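Local coordinates for uncharacterized protein (Pseudomonas aeruginosa PAO1, PDB 6TCB) that is of unknown function but binds calcium, and forms a two-subunit assembly whose beta sheet runs on from one copy into the other, at residues P23-V28 / D68-T73; A39-N42 / A47-Y50; T49-E54 / V59-G64. One frame throughout, in Å; residues are numbered along the deposited sequence.

Contact 1. Residues P23-V28 / D68-T73; sequences PYWCDV and DAVRAT. With CA (calcium ion), chain C.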
# COMPACT_ATOMS: atom_id res chain seq x y z
N PRO A 23 10.57 -4.97 7.08
CA PRO A 23 9.12 -4.94 6.85
C PRO A 23 8.44 -6.15 7.50
O PRO A 23 9.06 -7.19 7.73
CB PRO A 23 9.01 -4.99 5.33
CG PRO A 23 10.22 -5.78 4.91
CD PRO A 23 11.31 -5.43 5.89
N TYR A 24 7.14 -5.99 7.77
CA TYR A 24 6.30 -7.05 8.32
C TYR A 24 5.30 -7.49 7.25
O TYR A 24 4.28 -6.83 7.01
CB TYR A 24 5.56 -6.58 9.56
CG TYR A 24 4.68 -7.61 10.24
CD1 TYR A 24 4.98 -8.97 10.21
CD2 TYR A 24 3.54 -7.22 10.94
CE1 TYR A 24 4.17 -9.89 10.85
CE2 TYR A 24 2.73 -8.14 11.60
CZ TYR A 24 3.06 -9.47 11.55
OH TYR A 24 2.27 -10.39 12.19
N TRP A 25 5.61 -8.62 6.60
CA TRP A 25 4.70 -9.23 5.65
C TRP A 25 3.65 -9.99 6.43
O TRP A 25 3.97 -10.91 7.19
CB TRP A 25 5.48 -10.19 4.74
CG TRP A 25 6.58 -9.52 3.96
CD1 TRP A 25 7.88 -9.42 4.32
CD2 TRP A 25 6.48 -8.90 2.66
NE1 TRP A 25 8.59 -8.76 3.36
CE2 TRP A 25 7.76 -8.43 2.33
CE3 TRP A 25 5.43 -8.68 1.77
CZ2 TRP A 25 8.03 -7.76 1.14
CZ3 TRP A 25 5.69 -8.01 0.59
CH2 TRP A 25 6.98 -7.55 0.28
N CYS A 26 2.39 -9.60 6.28
CA CYS A 26 1.33 -10.19 7.09
C CYS A 26 0.02 -10.07 6.35
O CYS A 26 -0.42 -8.95 6.07
CB CYS A 26 1.23 -9.47 8.43
SG CYS A 26 -0.10 -10.06 9.50
N ASP A 27 -0.61 -11.21 6.06
CA ASP A 27 -1.85 -11.24 5.29
C ASP A 27 -3.01 -11.86 6.07
O ASP A 27 -4.01 -12.26 5.46
CB ASP A 27 -1.64 -11.96 3.95
CG ASP A 27 -1.39 -13.45 4.11
OD1 ASP A 27 -1.28 -13.95 5.25
OD2 ASP A 27 -1.29 -14.14 3.07
N VAL A 28 -2.91 -11.91 7.40
CA VAL A 28 -3.91 -12.62 8.21
C VAL A 28 -5.23 -11.87 8.29
O VAL A 28 -6.28 -12.49 8.52
CB VAL A 28 -3.35 -12.92 9.62
CG1 VAL A 28 -3.22 -11.64 10.41
CG2 VAL A 28 -4.25 -13.93 10.33
N ASP A 68 11.24 0.98 -2.32
CA ASP A 68 11.57 0.34 -3.59
C ASP A 68 12.20 -1.03 -3.36
O ASP A 68 11.96 -1.97 -4.14
CB ASP A 68 12.49 1.24 -4.41
CG ASP A 68 11.75 2.43 -5.02
OD1 ASP A 68 10.52 2.36 -5.24
OD2 ASP A 68 12.42 3.45 -5.31
N ALA A 69 12.96 -1.19 -2.28
CA ALA A 69 13.55 -2.48 -1.97
C ALA A 69 12.47 -3.48 -1.56
O ALA A 69 12.56 -4.66 -1.90
CB ALA A 69 14.61 -2.34 -0.89
N VAL A 70 11.44 -3.01 -0.84
CA VAL A 70 10.32 -3.89 -0.49
C VAL A 70 9.59 -4.35 -1.75
O VAL A 70 9.24 -5.52 -1.88
CB VAL A 70 9.39 -3.20 0.52
CG1 VAL A 70 8.18 -4.06 0.82
CG2 VAL A 70 10.14 -2.94 1.81
N ARG A 71 9.36 -3.44 -2.70
CA ARG A 71 8.73 -3.82 -3.96
C ARG A 71 9.58 -4.82 -4.72
O ARG A 71 9.06 -5.81 -5.26
CB ARG A 71 8.43 -2.58 -4.80
CG ARG A 71 7.87 -2.92 -6.17
CD ARG A 71 7.32 -1.72 -6.93
NE ARG A 71 8.31 -0.64 -7.03
CZ ARG A 71 8.08 0.55 -7.57
NH1 ARG A 71 6.89 0.87 -8.07
NH2 ARG A 71 9.06 1.44 -7.58
N ALA A 72 10.90 -4.61 -4.78
CA ALA A 72 11.75 -5.59 -5.44
C ALA A 72 11.63 -6.95 -4.75
O ALA A 72 11.60 -7.99 -5.41
CB ALA A 72 13.20 -5.12 -5.45
N THR A 73 11.57 -6.94 -3.41
CA THR A 73 11.42 -8.18 -2.65
C THR A 73 10.12 -8.89 -3.03
O THR A 73 10.10 -10.12 -3.17
CB THR A 73 11.50 -7.87 -1.15
OG1 THR A 73 12.75 -7.23 -0.84
CG2 THR A 73 11.39 -9.14 -0.30
CA CA C . 13.53 5.04 -4.23
O HOH W 1 14.40 6.81 -3.12
O HOH W 2 15.40 4.93 -5.56
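P23, just before the short outer strand 24-25 of a three-stranded antiparallel sheet, has the CA nearest to the helix segment 68-73, 7.5 Å from V70 CA. Helix 67-82 packs on the sheet through side chains, with 172 Å² buried between the segments. W25 carries most of it. With CG beside its own backbone N (chi1 -59°), the indole is directed at the helix, and its CZ2 meets V70 CG1 at 3.7 Å and T73 CG2 at 3.9 Å. The carbonyl O of V70 lies in the ring plane at the indole's edge, 3.7 Å from CH2. The indole NE1 looks elsewhere, bonding to V92 O, while R77 makes a cation-pi contact with the ring. The other branch of V70, CG2, touches P23 CG at 4.2 Å.

One turn before T73, A69 O is gripped twice, by T73 N and T73 OG1 from opposite faces of its carbonyl plane. R71 NH2 forms a salt bridge with D68 OD1 at 2.9 Å. At the start of the helix the calcium site spans the subunit interface: D68 OD2 binds the ion at 2.2 Å, together with two waters and with D66 OD1 and D68 OD2 of the second subunit.

Contact 2. Residues A39-N42 / A47-Y50; sequences AYLN and ASTY
The junction between helix 33-43 and the beta hairpin of strands 48-53 and 57-62 is closed by a side-chain amide of the helix that pairs with the main chain at the start of the first strand. N42 reaches S48 with both ends of its carboxamide: S48 N donates to N42 OD1 at 3.0 Å, and N42 ND2 donates to S48 O, likewise at 3.0 Å. The two bonds differ in quality of alignment. The one from ND2 is nearly straight, 169° at the hydrogen, and S48 O lies almost in the amide plane of N42. The one from S48 N is more bent, at 154°, and the donor stands above the carbonyl plane of OD1. Two points of attachment limit rotation of the amide, and N38 O, one helical turn back, takes a further bond from ND2. The same oxygen OD1 comes to 3.3 Å from A47 CA, which places the residue before the strand against the amide.

Beside this polar pair, L41 supplies the apolar half. Its CD1 lies 3.7 Å from S48 OG and touches S48 CB as well. The hydroxyl of S48 is turned opposite its backbone N (chi1 180°), and there it hydrogen-bonds to N38 OD1. N38 therefore acts on both partners, using its backbone oxygen for N42 and its side chain for S48. L41 continues onto L11 and A14 of helix 3-18 and onto Y60, while N42 packs on E54 of the second subunit. The end of the helix is thus tied, by a two-point pairing of an asparagine amide with the backbone of a single residue, to the first strand of the beta hairpin 48-53/57-62.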
# COMPACT_ATOMS: atom_id res chain seq x y z
N ALA A 39 -3.15 1.91 10.63
CA ALA A 39 -3.53 3.00 11.53
C ALA A 39 -3.21 2.65 12.97
O ALA A 39 -2.81 3.51 13.76
CB ALA A 39 -5.02 3.32 11.36
N TYR A 40 -3.39 1.37 13.34
CA TYR A 40 -3.08 0.91 14.68
C TYR A 40 -1.59 1.04 14.97
O TYR A 40 -1.18 1.56 16.01
CB TYR A 40 -3.51 -0.56 14.83
CG TYR A 40 -3.45 -1.09 16.24
CD1 TYR A 40 -4.40 -0.72 17.18
CD2 TYR A 40 -2.44 -1.95 16.64
CE1 TYR A 40 -4.35 -1.19 18.49
CE2 TYR A 40 -2.38 -2.41 17.94
CZ TYR A 40 -3.34 -2.04 18.85
OH TYR A 40 -3.27 -2.52 20.14
N LEU A 41 -0.75 0.55 14.04
CA LEU A 41 0.69 0.68 14.21
C LEU A 41 1.08 2.14 14.42
O LEU A 41 1.81 2.47 15.37
CB LEU A 41 1.40 0.12 12.98
CG LEU A 41 1.38 -1.40 12.82
CD1 LEU A 41 1.90 -1.76 11.45
CD2 LEU A 41 2.16 -2.11 13.92
N ASN A 42 0.58 3.04 13.57
CA ASN A 42 0.96 4.44 13.69
C ASN A 42 0.45 5.06 14.98
O ASN A 42 1.17 5.82 15.64
CB ASN A 42 0.48 5.22 12.46
CG ASN A 42 1.37 4.99 11.25
OD1 ASN A 42 2.52 5.44 11.21
ND2 ASN A 42 0.87 4.29 10.26
N ALA A 47 5.84 3.98 13.40
CA ALA A 47 5.62 4.63 12.12
C ALA A 47 5.70 3.61 11.00
O ALA A 47 6.68 2.88 10.88
CB ALA A 47 6.68 5.71 11.92
N SER A 48 4.66 3.57 10.17
CA SER A 48 4.51 2.50 9.20
C SER A 48 3.78 2.97 7.96
O SER A 48 2.81 3.73 8.04
CB SER A 48 3.73 1.33 9.82
OG SER A 48 3.56 0.27 8.90
N THR A 49 4.24 2.47 6.81
CA THR A 49 3.57 2.61 5.53
C THR A 49 3.02 1.25 5.11
O THR A 49 3.73 0.24 5.13
CB THR A 49 4.58 3.08 4.47
OG1 THR A 49 5.15 4.32 4.90
CG2 THR A 49 3.90 3.29 3.12
N TYR A 50 1.76 1.22 4.70
CA TYR A 50 1.13 0.00 4.22
C TYR A 50 1.26 -0.06 2.71
O TYR A 50 0.97 0.92 2.02
CB TYR A 50 -0.33 0.01 4.61
CG TYR A 50 -1.19 -1.13 4.12
CD1 TYR A 50 -0.98 -2.43 4.57
CD2 TYR A 50 -2.25 -0.89 3.27
CE1 TYR A 50 -1.80 -3.46 4.15
CE2 TYR A 50 -3.07 -1.92 2.85
CZ TYR A 50 -2.85 -3.20 3.32
OH TYR A 50 -3.68 -4.22 2.92

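Contact 3. Residues T49-E54 / V59-G64; sequences TYLVLE and VYVPRG
L51, V59, V61 and L53 form the apolar centre of this antiparallel beta hairpin, on the face of the sheet turned to helix 67-82. V59 CG1 is the meeting point: it lies 3.7 Å from L51 CB and 3.8 Å from L53 CD1. This branch sits between the backbone N and the carbonyl carbon (chi1 63°), which brings it over the neighbouring strand. Further along, L51 CD1 approaches V61 CG2 more loosely, at 4.1 Å.

On the reverse face, Y50 and Y60 lie side by side and point the same way; they are the directly opposed, non-hydrogen-bonded pair, with CA atoms 4.7 Å apart. Y50 CD1 comes to 3.3 Å from Y60 CE1, but with ring planes inclined at 32° the arrangement is oblique. Their hydroxyls have separate partners: Y60 OH bonds to D34 O, and Y50 OH to Q35 OE1 of the second subunit.

The backbone confirms the register. T49 with V61 and L51 with V59 are hydrogen-bonded pairs flanking the tyrosines, each with two reciprocal N-H to O bonds; the shortest joins V61 N to T49 O at 2.8 Å, and the straightest, L51 N to V59 O, has 172° at the hydrogen. At the polar edge a water bridges T49 OG1 and V61 O, which it reaches at 2.8 Å and 2.9 Å respectively. T49 OG1 also takes a bond from R71 NE of the second subunit.

Strand 57-62 is the middle one, bonded on its other side to strand 24-25. Strand 48-53 pairs with a strand of the second subunit through Y50, L51 and V52, while helix 33-43 covers the tyrosines and helix 67-82 receives L53 and V61.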
# COMPACT_ATOMS: atom_id res chain seq x y z
N THR A 49 4.24 2.47 6.81
CA THR A 49 3.57 2.61 5.53
C THR A 49 3.02 1.25 5.11
O THR A 49 3.73 0.24 5.13
CB THR A 49 4.58 3.08 4.47
OG1 THR A 49 5.15 4.32 4.90
CG2 THR A 49 3.90 3.29 3.12
N TYR A 50 1.76 1.22 4.70
CA TYR A 50 1.13 0.00 4.22
C TYR A 50 1.26 -0.06 2.71
O TYR A 50 0.97 0.92 2.02
CB TYR A 50 -0.33 0.01 4.61
CG TYR A 50 -1.19 -1.13 4.12
CD1 TYR A 50 -0.98 -2.43 4.57
CD2 TYR A 50 -2.25 -0.89 3.27
CE1 TYR A 50 -1.80 -3.46 4.15
CE2 TYR A 50 -3.07 -1.92 2.85
CZ TYR A 50 -2.85 -3.20 3.32
OH TYR A 50 -3.68 -4.22 2.92
N LEU A 51 1.70 -1.21 2.21
CA LEU A 51 1.74 -1.46 0.78
C LEU A 51 1.02 -2.77 0.49
O LEU A 51 1.06 -3.72 1.28
CB LEU A 51 3.18 -1.63 0.25
CG LEU A 51 4.19 -0.51 0.49
CD1 LEU A 51 5.57 -0.96 -0.03
CD2 LEU A 51 3.75 0.76 -0.16
N VAL A 52 0.37 -2.83 -0.66
CA VAL A 52 -0.04 -4.11 -1.23
C VAL A 52 0.69 -4.25 -2.55
O VAL A 52 0.56 -3.40 -3.43
CB VAL A 52 -1.56 -4.24 -1.41
CG1 VAL A 52 -1.89 -5.60 -2.03
CG2 VAL A 52 -2.25 -4.05 -0.09
N LEU A 53 1.48 -5.31 -2.66
CA LEU A 53 2.37 -5.54 -3.78
C LEU A 53 1.94 -6.78 -4.56
O LEU A 53 1.35 -7.71 -4.01
CB LEU A 53 3.80 -5.72 -3.27
CG LEU A 53 4.39 -4.48 -2.62
CD1 LEU A 53 5.39 -4.79 -1.52
CD2 LEU A 53 5.01 -3.59 -3.71
N GLU A 54 2.22 -6.75 -5.85
CA GLU A 54 1.89 -7.87 -6.74
C GLU A 54 0.41 -8.23 -6.67
O GLU A 54 0.03 -9.39 -6.88
CB GLU A 54 2.77 -9.09 -6.46
CG GLU A 54 4.24 -8.83 -6.65
CD GLU A 54 4.62 -8.63 -8.10
OE1 GLU A 54 3.99 -9.25 -8.99
OE2 GLU A 54 5.56 -7.85 -8.35
N VAL A 59 2.01 -5.68 3.28
CA VAL A 59 3.19 -5.48 4.11
C VAL A 59 3.09 -4.14 4.80
O VAL A 59 2.53 -3.18 4.26
CB VAL A 59 4.47 -5.63 3.25
CG1 VAL A 59 4.53 -4.56 2.15
CG2 VAL A 59 5.72 -5.62 4.08
N TYR A 60 3.64 -4.10 6.01
CA TYR A 60 3.71 -2.91 6.86
C TYR A 60 5.18 -2.57 6.99
O TYR A 60 5.96 -3.40 7.47
CB TYR A 60 3.05 -3.20 8.22
CG TYR A 60 1.64 -3.72 8.04
CD1 TYR A 60 0.57 -2.85 7.94
CD2 TYR A 60 1.38 -5.08 7.91
CE1 TYR A 60 -0.72 -3.32 7.73
CE2 TYR A 60 0.08 -5.56 7.70
CZ TYR A 60 -0.95 -4.66 7.60
OH TYR A 60 -2.21 -5.19 7.39
N VAL A 61 5.58 -1.41 6.49
CA VAL A 61 6.98 -1.07 6.29
C VAL A 61 7.35 0.05 7.26
O VAL A 61 6.76 1.14 7.19
CB VAL A 61 7.26 -0.63 4.85
CG1 VAL A 61 8.76 -0.40 4.68
CG2 VAL A 61 6.76 -1.66 3.88
N PRO A 62 8.34 -0.15 8.13
CA PRO A 62 8.73 0.91 9.06
C PRO A 62 9.48 2.03 8.34
O PRO A 62 10.14 1.83 7.32
CB PRO A 62 9.65 0.18 10.04
CG PRO A 62 10.27 -0.93 9.20
CD PRO A 62 9.20 -1.35 8.23
N ARG A 63 9.37 3.24 8.90
CA ARG A 63 10.26 4.32 8.48
C ARG A 63 11.72 3.87 8.64
O ARG A 63 12.07 3.18 9.59
CB ARG A 63 9.98 5.56 9.34
CG ARG A 63 10.36 6.87 8.68
CD ARG A 63 10.07 8.07 9.59
N GLY A 64 12.55 4.18 7.64
CA GLY A 64 13.91 3.70 7.63
C GLY A 64 14.14 2.44 6.83
O GLY A 64 15.28 1.95 6.78
O HOH W 3 7.75 3.47 5.69

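Contacts 1 and 3 lie about 6 Å apart between centres and both are buried. Contact 1 packs helix 67-82 on the sheet, whereas contact 3 is the pairing inside the sheet, with L51, L53 and V61 on the face that meets that helix; V59 packs against both P23 and W25, so the two contacts adjoin through apolar side chains. Contact 2 is more peripheral and only partly buried, about 10 Å from the chain centre, and joins the opposite side of the sheet to helix 33-43. It shares T49 and Y50 with contact 3. Chemistry follows place: contact 1 is apolar between its segments, with its charged metal end directed to the second subunit; contact 2 rests on a side-chain amide bonded to backbone.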